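Local structure of alpha-Amylase (Thermotoga maritima, 2B5D) at residues Ile82-Lys87 and Glu272-Tyr277; Arg259-Asp264 and Gly288-Arg293; Ile265-Glu270 and Arg284-Ile289. The protein belongs to glycoside hydrolase family 57, whose catalytic domain builds alternating strands and helices around a mainly parallel beta-sheet, here followed by a helical C-terminal region. All blocks are in the same frame, centred on the assembly; numbering follows the deposited sequence.

How the contacts relate
From the N terminus, the chain first lays down helix 68-91, whose residues 82-87 wait some 185 residues for their partner, 272-277; contact 1 thus closes a very long loop. Far shorter is the excursion closed by contact 2, where 259-264 meets 288-293. Contact 3, between 265-270 and 284-289, lies within that excursion and continues its closure inward, sharing Gly288 and Ile289 with contact 2. Contact 1 crosses both, because 272-277 belongs to the excursion while 82-87 lies outside it. Leu84 CD2 packs on Ile265 CD1 at 3.8 Å, so contacts 1 and 3 meet. Contacts 2 and 3 hold helix 265-268 to the returning leg, while contact 1 packs helix 271-274 on helix 68-91.

Contact 1 of 3, residues Ile82-Lys87 and Glu272-Tyr277; sequences IELANK and EYIKDY
The hydroxyl of Tyr277 sits between two charged side chains of helix 68-91, donating to Glu83 and accepting from Lys87. Tyr277 OH lies 2.6 Å from Glu83 OE2, which it meets on the anti side of the carboxylate, and 2.7 Å from Lys87 NZ. Both partners approach the edge of the phenol ring close to its plane, while the carboxylate itself stands almost perpendicular to the ring, at 84°. Glu83 reaches the hydroxyl with its chain extended beyond CG; Lys87, straighter at first, turns at its last torsion (chi4 94°) to bring the ammonium group in.

A weak and not fully settled third bond may run from Tyr273 OH to Lys87 O, 3.1 Å away. The aliphatic part of the same lysine passes over one face of the Tyr273 ring, with Lys87 CD 4.1 Å from Tyr273 CZ, so this side chain touches both tyrosines.

Further in, Leu84 fills the angle between the aromatic groups. Its CG stands over the middle of the Tyr277 ring in a CH-pi contact, 3.7 Å from the centroid and 10° off the normal, whereas Asp276 OD1 covers the rim of the opposite face. Leu84 CD2 lies 4.2 Å from Tyr273 CE1 and reaches Ile274 CD1 more loosely. Leu84 and Ile274 both continue onto Ile265, which extends the apolar patch, and Lys80 of the same helix binds the backbone oxygen of Asp276.

Glu83 and Lys87 are one helical turn apart, with OE2 and NZ separated by 4.4 Å, and the phenol oxygen bridges them as donor to one and acceptor from the other. The pairing fixes the direction of the hydroxyl proton and would be expected to let the two opposite charges stabilise each other through the tyrosine, whose ring face is covered by Leu84 CG.

Contact 2 of 3, residues Arg259-Asp264 and Gly288-Arg293; sequences REFYRD and GIKYHR
An irregular, hairpin-like excursion of the family 57 domain is closed at its neck by a single beta bridge between Arg259 and Arg293, with the two legs running antiparallel. Beside the bridge, Glu260 N donates to His292 O at 2.8 Å. At the far end of the contact, Gly288 N binds Asp264 OD2 at 3.0 Å through the syn lone pair of the carboxylate. Asp264 also caps the following helix 265-268, and its other oxygen, OD1, bonds to Thr287 OG1.

Lys290 threads between these two points. Its chain leaves with CG beside the backbone N and bends only at the end (chi4 -92°), which places the ammonium group among three partners. NZ makes a long, weak salt bridge to Asp264 OD2 at 3.3 Å and a weak bond to Phe261 O, and it stands over the face of the Phe261 ring, 4.3 Å from the centroid, in a cation-pi contact. On the way, Lys290 CG passes 4.0 Å above the middle of the Arg259 guanidinium, the two side chains crossing at about a right angle. Arg259 NH1 is hydrogen-bonded to Tyr106 OH of helix 97-119.

Outside the legs, the Arg263 guanidinium sits tilted over one face of the His292 ring, the planes inclined by 42° and Arg263 CZ 3.6 Å above the ring plane toward its rim. The arginine is held there by a salt bridge to Asp268, and Glu260 likewise turns its carboxylate outward, to Lys304.

Between the legs a water molecule joins three backbone groups: it accepts from His292 N and lies 2.7 Å from both Glu260 O and Arg263 O.

Contact 3 of 3, residues Ile265-Glu270 and Arg284-Ile289; sequences IGFDRE and RINTGI
Ile265 begins the short helix 265-268 alongside Ile289, giving its backbone N to Ile289 O in a weak bond of 3.4 Å. Its side chain crosses Thr287 at about a right angle, with CG1 wedged between the backbone N and the carbonyl carbon (chi1 62°) and turned toward the threonine hydroxyl. Thr287 OG1, also bonded to Asp264, accepts from Ile289 N and so forms an ST turn.

Gly266 follows with its backbone pressed close: Gly266 CA makes a CA-H...O contact to Ile285 O at 3.5 Å and touches the methyl of Thr287 from the same segment.

Phe267 lays one face of its ring over the backbone at Ile285 N, and Phe267 CD2 lies 3.9 Å from Arg284 CB. The amide of Asn286 stands at the ring's edge, its plane turned 69° from that of the ring.

Last comes Arg269, whose guanidinium goes to Glu88 and Glu95 while its carbonyl faces Arg284. Arg284 NH1 reaches Arg269 O at 2.7 Å, nearly straight in line with the carbonyl and in the guanidinium plane; NH2 adds a weak bond at 3.3 Å. The same NH1 also bonds Gly266 O at 3.2 Å, from well above the plane of that carbonyl.

A single guanidinium thus gathers two backbone oxygens, those of Gly266, within the short helix, and Arg269, just after it, and its positive charge would be expected to offset their partial negative charge.

Contact 1 of 3, residues Ile82-Lys87 and Glu272-Tyr277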
loop_
_atom_site.group_PDB
_atom_site.type_symbol
_atom_site.label_atom_id
_atom_site.label_comp_id
_atom_site.label_asym_id
_atom_site.label_seq_id
_atom_site.Cartn_x
_atom_site.Cartn_y
_atom_site.Cartn_z
ATOM N N ILE A 82 -14.337 2.012 -32.873
ATOM C CA ILE A 82 -15.387 2.258 -33.902
ATOM C C ILE A 82 -16.641 1.363 -33.716
ATOM O O ILE A 82 -17.774 1.772 -34.035
ATOM C CB ILE A 82 -14.873 2.055 -35.343
ATOM C CG1 ILE A 82 -13.814 3.106 -35.696
ATOM C CG2 ILE A 82 -16.056 2.082 -36.352
ATOM C CD1 ILE A 82 -12.942 2.752 -36.922
ATOM N N GLU A 83 -16.415 0.143 -33.219
ATOM C CA GLU A 83 -17.499 -0.747 -32.800
ATOM C C GLU A 83 -18.296 -0.110 -31.658
ATOM O O GLU A 83 -19.527 -0.068 -31.713
ATOM C CB GLU A 83 -16.944 -2.113 -32.389
ATOM C CG GLU A 83 -17.993 -3.207 -32.160
ATOM C CD GLU A 83 -17.475 -4.314 -31.239
ATOM O OE1 GLU A 83 -17.111 -5.392 -31.751
ATOM O OE2 GLU A 83 -17.391 -4.089 -30.008
ATOM N N LEU A 84 -17.597 0.400 -30.640
ATOM C CA LEU A 84 -18.245 1.124 -29.537
ATOM C C LEU A 84 -18.956 2.364 -30.050
ATOM O O LEU A 84 -20.033 2.719 -29.558
ATOM C CB LEU A 84 -17.243 1.547 -28.467
ATOM C CG LEU A 84 -17.674 1.712 -27.001
ATOM C CD1 LEU A 84 -16.768 2.698 -26.312
ATOM C CD2 LEU A 84 -19.125 2.119 -26.800
ATOM N N ALA A 85 -18.356 3.017 -31.038
ATOM C CA ALA A 85 -18.940 4.233 -31.595
ATOM C C ALA A 85 -20.322 3.931 -32.160
ATOM O O ALA A 85 -21.276 4.665 -31.896
ATOM C CB ALA A 85 -18.032 4.832 -32.663
ATOM N N ASN A 86 -20.410 2.836 -32.919
ATOM C CA ASN A 86 -21.677 2.339 -33.466
ATOM C C ASN A 86 -22.750 1.929 -32.444
ATOM O O ASN A 86 -23.919 2.341 -32.557
ATOM C CB ASN A 86 -21.408 1.218 -34.459
ATOM C CG ASN A 86 -21.268 1.735 -35.874
ATOM O OD1 ASN A 86 -20.350 1.341 -36.602
ATOM N ND2 ASN A 86 -22.179 2.634 -36.275
ATOM N N LYS A 87 -22.347 1.137 -31.452
ATOM C CA LYS A 87 -23.193 0.817 -30.308
ATOM C C LYS A 87 -23.758 2.093 -29.701
ATOM O O LYS A 87 -24.867 2.101 -29.153
ATOM C CB LYS A 87 -22.378 0.110 -29.229
ATOM C CG LYS A 87 -22.545 -1.394 -29.091
ATOM C CD LYS A 87 -22.075 -1.797 -27.689
ATOM C CE LYS A 87 -22.277 -3.282 -27.364
ATOM N NZ LYS A 87 -21.072 -4.136 -27.636
ATOM N N GLU A 272 -22.738 -3.737 -17.776
ATOM C CA GLU A 272 -22.922 -4.837 -18.731
ATOM C C GLU A 272 -22.782 -4.346 -20.164
ATOM O O GLU A 272 -22.266 -5.060 -21.031
ATOM C CB GLU A 272 -24.257 -5.561 -18.530
ATOM C CG GLU A 272 -24.150 -7.073 -18.831
ATOM C CD GLU A 272 -25.491 -7.789 -18.838
ATOM O OE1 GLU A 272 -26.526 -7.116 -19.043
ATOM O OE2 GLU A 272 -25.502 -9.028 -18.641
ATOM N N TYR A 273 -23.237 -3.116 -20.391
ATOM C CA TYR A 273 -23.075 -2.432 -21.669
ATOM C C TYR A 273 -21.594 -2.223 -22.017
ATOM O O TYR A 273 -21.159 -2.492 -23.145
ATOM C CB TYR A 273 -23.796 -1.082 -21.617
ATOM C CG TYR A 273 -23.695 -0.286 -22.892
ATOM C CD1 TYR A 273 -22.526 0.423 -23.212
ATOM C CD2 TYR A 273 -24.759 -0.236 -23.786
ATOM C CE1 TYR A 273 -22.426 1.152 -24.392
ATOM C CE2 TYR A 273 -24.669 0.495 -24.963
ATOM C CZ TYR A 273 -23.503 1.185 -25.257
ATOM O OH TYR A 273 -23.422 1.905 -26.420
ATOM N N ILE A 274 -20.835 -1.768 -21.021
ATOM C CA ILE A 274 -19.521 -1.157 -21.240
ATOM C C ILE A 274 -18.313 -2.081 -20.999
ATOM O O ILE A 274 -17.183 -1.710 -21.325
ATOM C CB ILE A 274 -19.394 0.197 -20.437
ATOM C CG1 ILE A 274 -18.331 1.119 -21.063
ATOM C CG2 ILE A 274 -19.180 -0.040 -18.929
ATOM C CD1 ILE A 274 -18.670 1.614 -22.472
ATOM N N LYS A 275 -18.588 -3.290 -20.494
ATOM C CA LYS A 275 -17.585 -4.263 -19.991
ATOM C C LYS A 275 -16.310 -4.491 -20.820
ATOM O O LYS A 275 -15.203 -4.432 -20.275
ATOM C CB LYS A 275 -18.265 -5.615 -19.654
ATOM C CG LYS A 275 -17.322 -6.794 -19.222
ATOM C CD LYS A 275 -16.329 -6.455 -18.070
ATOM C CE LYS A 275 -17.007 -6.222 -16.709
ATOM N NZ LYS A 275 -17.308 -7.489 -15.972
ATOM N N ASP A 276 -16.459 -4.767 -22.114
ATOM C CA ASP A 276 -15.288 -5.063 -22.950
ATOM C C ASP A 276 -14.752 -3.850 -23.744
ATOM O O ASP A 276 -14.276 -3.984 -24.881
ATOM C CB ASP A 276 -15.551 -6.273 -23.854
ATOM C CG ASP A 276 -16.771 -6.095 -24.717
ATOM O OD1 ASP A 276 -17.613 -5.224 -24.391
ATOM O OD2 ASP A 276 -16.886 -6.831 -25.718
ATOM N N TYR A 277 -14.836 -2.672 -23.124
ATOM C CA TYR A 277 -14.178 -1.463 -23.620
ATOM C C TYR A 277 -13.426 -0.781 -22.490
ATOM O O TYR A 277 -12.634 0.130 -22.727
ATOM C CB TYR A 277 -15.177 -0.509 -24.268
ATOM C CG TYR A 277 -16.082 -1.179 -25.269
ATOM C CD1 TYR A 277 -17.410 -1.471 -24.944
ATOM C CD2 TYR A 277 -15.613 -1.548 -26.534
ATOM C CE1 TYR A 277 -18.249 -2.098 -25.858
ATOM C CE2 TYR A 277 -16.445 -2.179 -27.455
ATOM C CZ TYR A 277 -17.757 -2.448 -27.106
ATOM O OH TYR A 277 -18.589 -3.062 -27.999
#

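Contact 2 of 3, residues Arg259-Asp264 and Gly288-Arg293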
loop_
_atom_site.group_PDB
_atom_site.type_symbol
_atom_site.label_atom_id
_atom_site.label_comp_id
_atom_site.label_asym_id
_atom_site.label_seq_id
_atom_site.Cartn_x
_atom_site.Cartn_y
_atom_site.Cartn_z
ATOM N N ARG A 259 -14.980 20.872 -24.412
ATOM C CA ARG A 259 -15.250 19.499 -24.012
ATOM C C ARG A 259 -14.540 19.145 -22.709
ATOM O O ARG A 259 -13.325 19.378 -22.556
ATOM C CB ARG A 259 -14.860 18.583 -25.163
ATOM C CG ARG A 259 -15.336 17.150 -25.107
ATOM C CD ARG A 259 -14.088 16.338 -25.009
ATOM N NE ARG A 259 -14.081 15.254 -25.956
ATOM C CZ ARG A 259 -13.025 14.483 -26.185
ATOM N NH1 ARG A 259 -13.096 13.498 -27.066
ATOM N NH2 ARG A 259 -11.897 14.697 -25.531
ATOM N N GLU A 260 -15.318 18.601 -21.774
ATOM C CA GLU A 260 -14.854 18.173 -20.457
ATOM C C GLU A 260 -14.074 16.865 -20.554
ATOM O O GLU A 260 -14.556 15.888 -21.126
ATOM C CB GLU A 260 -16.054 18.017 -19.526
ATOM C CG GLU A 260 -15.745 17.397 -18.175
ATOM C CD GLU A 260 -14.817 18.255 -17.340
ATOM O OE1 GLU A 260 -13.702 17.789 -17.033
ATOM O OE2 GLU A 260 -15.195 19.402 -17.006
ATOM N N PHE A 261 -12.868 16.844 -19.989
ATOM C CA PHE A 261 -11.987 15.687 -20.111
ATOM C C PHE A 261 -12.458 14.532 -19.228
ATOM O O PHE A 261 -12.496 13.378 -19.668
ATOM C CB PHE A 261 -10.540 16.066 -19.784
ATOM C CG PHE A 261 -9.554 14.955 -20.034
ATOM C CD1 PHE A 261 -9.060 14.721 -21.308
ATOM C CD2 PHE A 261 -9.124 14.139 -18.989
ATOM C CE1 PHE A 261 -8.166 13.690 -21.539
ATOM C CE2 PHE A 261 -8.232 13.108 -19.207
ATOM C CZ PHE A 261 -7.747 12.881 -20.477
ATOM N N TYR A 262 -12.855 14.871 -18.006
ATOM C CA TYR A 262 -13.142 13.905 -16.949
ATOM C C TYR A 262 -14.606 13.487 -16.855
ATOM O O TYR A 262 -15.134 13.278 -15.747
ATOM C CB TYR A 262 -12.661 14.450 -15.596
ATOM C CG TYR A 262 -11.178 14.646 -15.567
ATOM C CD1 TYR A 262 -10.629 15.929 -15.548
ATOM C CD2 TYR A 262 -10.318 13.540 -15.630
ATOM C CE1 TYR A 262 -9.252 16.112 -15.547
ATOM C CE2 TYR A 262 -8.939 13.704 -15.631
ATOM C CZ TYR A 262 -8.407 14.991 -15.583
ATOM O OH TYR A 262 -7.031 15.156 -15.575
ATOM N N ARG A 263 -15.252 13.393 -18.014
ATOM C CA ARG A 263 -16.524 12.701 -18.158
ATOM C C ARG A 263 -16.468 11.859 -19.401
ATOM O O ARG A 263 -16.163 12.344 -20.499
ATOM C CB ARG A 263 -17.712 13.658 -18.193
ATOM C CG ARG A 263 -18.065 14.213 -16.822
ATOM C CD ARG A 263 -18.910 13.236 -16.035
ATOM N NE ARG A 263 -20.058 13.985 -15.565
ATOM C CZ ARG A 263 -21.316 13.756 -15.900
ATOM N NH1 ARG A 263 -22.260 14.571 -15.433
ATOM N NH2 ARG A 263 -21.643 12.729 -16.672
ATOM N N ASP A 264 -16.761 10.583 -19.216
ATOM C CA ASP A 264 -16.527 9.594 -20.242
ATOM C C ASP A 264 -17.524 8.476 -19.995
ATOM O O ASP A 264 -17.869 8.209 -18.856
ATOM C CB ASP A 264 -15.069 9.094 -20.151
ATOM C CG ASP A 264 -14.640 8.313 -21.370
ATOM O OD1 ASP A 264 -15.051 7.143 -21.496
ATOM O OD2 ASP A 264 -13.865 8.855 -22.196
ATOM N N GLY A 288 -12.598 7.473 -24.537
ATOM C CA GLY A 288 -12.305 8.420 -25.603
ATOM C C GLY A 288 -13.549 9.044 -26.187
ATOM O O GLY A 288 -13.484 10.028 -26.928
ATOM N N ILE A 289 -14.696 8.462 -25.867
ATOM C CA ILE A 289 -15.950 9.100 -26.220
ATOM C C ILE A 289 -16.630 9.747 -25.014
ATOM O O ILE A 289 -17.044 9.075 -24.055
ATOM C CB ILE A 289 -16.885 8.265 -27.199
ATOM C CG1 ILE A 289 -18.376 8.623 -26.993
ATOM C CG2 ILE A 289 -16.541 6.744 -27.272
ATOM C CD1 ILE A 289 -19.102 7.713 -26.142
ATOM N N LYS A 290 -16.697 11.077 -25.105
ATOM C CA LYS A 290 -17.049 11.984 -24.012
ATOM C C LYS A 290 -18.075 13.017 -24.492
ATOM O O LYS A 290 -17.898 13.616 -25.556
ATOM C CB LYS A 290 -15.797 12.735 -23.528
ATOM C CG LYS A 290 -14.501 11.946 -23.440
ATOM C CD LYS A 290 -13.526 12.723 -22.598
ATOM C CE LYS A 290 -12.089 12.341 -22.871
ATOM N NZ LYS A 290 -11.610 11.263 -21.979
ATOM N N TYR A 291 -19.113 13.250 -23.695
ATOM C CA TYR A 291 -20.285 14.023 -24.135
ATOM C C TYR A 291 -20.545 15.365 -23.448
ATOM O O TYR A 291 -21.422 16.095 -23.844
ATOM C CB TYR A 291 -21.541 13.149 -23.986
ATOM C CG TYR A 291 -21.614 11.919 -24.895
ATOM C CD1 TYR A 291 -21.790 10.662 -24.362
ATOM C CD2 TYR A 291 -21.560 12.041 -26.289
ATOM C CE1 TYR A 291 -21.876 9.540 -25.188
ATOM C CE2 TYR A 291 -21.658 10.920 -27.129
ATOM C CZ TYR A 291 -21.822 9.691 -26.570
ATOM O OH TYR A 291 -21.921 8.585 -27.379
ATOM N N HIS A 292 -19.786 15.700 -22.418
ATOM C CA HIS A 292 -20.027 16.930 -21.664
ATOM C C HIS A 292 -19.030 18.039 -21.979
ATOM O O HIS A 292 -17.900 17.777 -22.435
ATOM C CB HIS A 292 -20.075 16.625 -20.173
ATOM C CG HIS A 292 -21.082 15.561 -19.817
ATOM N ND1 HIS A 292 -20.887 14.220 -20.099
ATOM C CD2 HIS A 292 -22.300 15.648 -19.230
ATOM C CE1 HIS A 292 -21.928 13.529 -19.670
ATOM N NE2 HIS A 292 -22.795 14.372 -19.134
ATOM N N ARG A 293 -19.494 19.275 -21.806
ATOM C CA ARG A 293 -18.618 20.423 -21.861
ATOM C C ARG A 293 -18.257 20.826 -20.422
ATOM O O ARG A 293 -18.943 20.436 -19.475
ATOM C CB ARG A 293 -19.276 21.583 -22.619
ATOM C CG ARG A 293 -20.648 21.993 -22.107
ATOM C CD ARG A 293 -21.299 23.015 -23.030
ATOM N NE ARG A 293 -22.474 23.603 -22.396
ATOM C CZ ARG A 293 -22.475 24.709 -21.651
ATOM N NH1 ARG A 293 -21.355 25.388 -21.430
ATOM N NH2 ARG A 293 -23.608 25.124 -21.109
HETATM O O HOH W 1 -16.986 14.778 -21.451
#

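Contact 3 of 3, residues Ile265-Glu270 and Arg284-Ile289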
loop_
_atom_site.group_PDB
_atom_site.type_symbol
_atom_site.label_atom_id
_atom_site.label_comp_id
_atom_site.label_asym_id
_atom_site.label_seq_id
_atom_site.Cartn_x
_atom_site.Cartn_y
_atom_site.Cartn_z
ATOM N N ILE A 265 -17.989 7.837 -21.063
ATOM C CA ILE A 265 -19.029 6.808 -20.948
ATOM C C ILE A 265 -18.553 5.545 -20.224
ATOM O O ILE A 265 -19.366 4.707 -19.838
ATOM C CB ILE A 265 -19.636 6.434 -22.310
ATOM C CG1 ILE A 265 -18.560 5.848 -23.227
ATOM C CG2 ILE A 265 -20.320 7.640 -22.885
ATOM C CD1 ILE A 265 -19.095 5.109 -24.414
ATOM N N GLY A 266 -17.240 5.426 -20.044
ATOM C CA GLY A 266 -16.649 4.289 -19.365
ATOM C C GLY A 266 -16.879 4.395 -17.878
ATOM O O GLY A 266 -16.656 3.439 -17.156
ATOM N N PHE A 267 -17.327 5.565 -17.424
ATOM C CA PHE A 267 -17.620 5.797 -16.013
ATOM C C PHE A 267 -19.130 5.936 -15.796
ATOM O O PHE A 267 -19.631 5.759 -14.676
ATOM C CB PHE A 267 -16.891 7.047 -15.514
ATOM C CG PHE A 267 -15.389 6.898 -15.453
ATOM C CD1 PHE A 267 -14.599 7.150 -16.577
ATOM C CD2 PHE A 267 -14.759 6.505 -14.270
ATOM C CE1 PHE A 267 -13.214 7.017 -16.521
ATOM C CE2 PHE A 267 -13.360 6.367 -14.206
ATOM C CZ PHE A 267 -12.592 6.629 -15.336
ATOM N N ASP A 268 -19.839 6.227 -16.888
ATOM C CA ASP A 268 -21.264 6.545 -16.855
ATOM C C ASP A 268 -22.152 5.425 -17.365
ATOM O O ASP A 268 -23.171 5.111 -16.751
ATOM C CB ASP A 268 -21.547 7.811 -17.664
ATOM C CG ASP A 268 -20.865 9.033 -17.087
ATOM O OD1 ASP A 268 -20.759 10.046 -17.821
ATOM O OD2 ASP A 268 -20.428 8.975 -15.910
ATOM N N ARG A 269 -21.782 4.843 -18.497
ATOM C CA ARG A 269 -22.593 3.789 -19.091
ATOM C C ARG A 269 -22.649 2.566 -18.157
ATOM O O ARG A 269 -21.704 2.296 -17.404
ATOM C CB ARG A 269 -22.045 3.400 -20.463
ATOM C CG ARG A 269 -23.100 3.087 -21.484
ATOM C CD ARG A 269 -23.296 4.217 -22.487
ATOM N NE ARG A 269 -24.543 4.941 -22.278
ATOM C CZ ARG A 269 -25.176 5.669 -23.200
ATOM N NH1 ARG A 269 -24.703 5.797 -24.435
ATOM N NH2 ARG A 269 -26.312 6.269 -22.878
ATOM N N GLU A 270 -23.768 1.842 -18.205
ATOM C CA GLU A 270 -23.980 0.662 -17.351
ATOM C C GLU A 270 -22.955 -0.429 -17.627
ATOM O O GLU A 270 -22.579 -0.664 -18.771
ATOM C CB GLU A 270 -25.399 0.119 -17.504
ATOM C CG GLU A 270 -26.485 1.161 -17.242
ATOM C CD GLU A 270 -27.824 0.522 -16.900
ATOM O OE1 GLU A 270 -28.821 0.782 -17.616
ATOM O OE2 GLU A 270 -27.872 -0.252 -15.920
ATOM N N ARG A 284 -13.247 0.589 -14.281
ATOM C CA ARG A 284 -13.676 1.702 -15.141
ATOM C C ARG A 284 -12.485 2.568 -15.550
ATOM O O ARG A 284 -11.681 2.980 -14.699
ATOM C CB ARG A 284 -14.687 2.598 -14.406
ATOM C CG ARG A 284 -15.887 1.896 -13.786
ATOM C CD ARG A 284 -16.944 1.668 -14.814
ATOM N NE ARG A 284 -18.284 1.563 -14.247
ATOM C CZ ARG A 284 -19.397 1.704 -14.959
ATOM N NH1 ARG A 284 -19.327 1.973 -16.255
ATOM N NH2 ARG A 284 -20.581 1.585 -14.381
ATOM N N ILE A 285 -12.382 2.838 -16.848
ATOM C CA ILE A 285 -11.355 3.730 -17.397
ATOM C C ILE A 285 -11.980 4.573 -18.503
ATOM O O ILE A 285 -13.140 4.350 -18.861
ATOM C CB ILE A 285 -10.149 2.948 -17.995
ATOM C CG1 ILE A 285 -10.606 2.054 -19.157
ATOM C CG2 ILE A 285 -9.365 2.189 -16.896
ATOM C CD1 ILE A 285 -9.473 1.502 -19.976
ATOM N N ASN A 286 -11.203 5.525 -19.039
ATOM C CA ASN A 286 -11.628 6.378 -20.161
ATOM C C ASN A 286 -11.663 5.609 -21.475
ATOM O O ASN A 286 -10.812 4.744 -21.733
ATOM C CB ASN A 286 -10.742 7.632 -20.289
ATOM C CG ASN A 286 -11.093 8.725 -19.263
ATOM O OD1 ASN A 286 -10.252 9.538 -18.892
ATOM N ND2 ASN A 286 -12.336 8.746 -18.811
ATOM N N THR A 287 -12.665 5.930 -22.291
ATOM C CA THR A 287 -12.892 5.269 -23.576
ATOM C C THR A 287 -12.466 6.164 -24.735
ATOM O O THR A 287 -12.056 5.683 -25.797
ATOM C CB THR A 287 -14.398 4.882 -23.769
ATOM O OG1 THR A 287 -15.213 6.059 -23.725
ATOM C CG2 THR A 287 -14.874 3.928 -22.690
ATOM N N GLY A 288 -12.598 7.473 -24.537
ATOM C CA GLY A 288 -12.305 8.420 -25.603
ATOM C C GLY A 288 -13.549 9.044 -26.187
ATOM O O GLY A 288 -13.484 10.028 -26.928
ATOM N N ILE A 289 -14.696 8.462 -25.867
ATOM C CA ILE A 289 -15.950 9.100 -26.220
ATOM C C ILE A 289 -16.630 9.747 -25.014
ATOM O O ILE A 289 -17.044 9.075 -24.055
ATOM C CB ILE A 289 -16.885 8.265 -27.199
ATOM C CG1 ILE A 289 -18.376 8.623 -26.993
ATOM C CG2 ILE A 289 -16.541 6.744 -27.272
ATOM C CD1 ILE A 289 -19.102 7.713 -26.142
#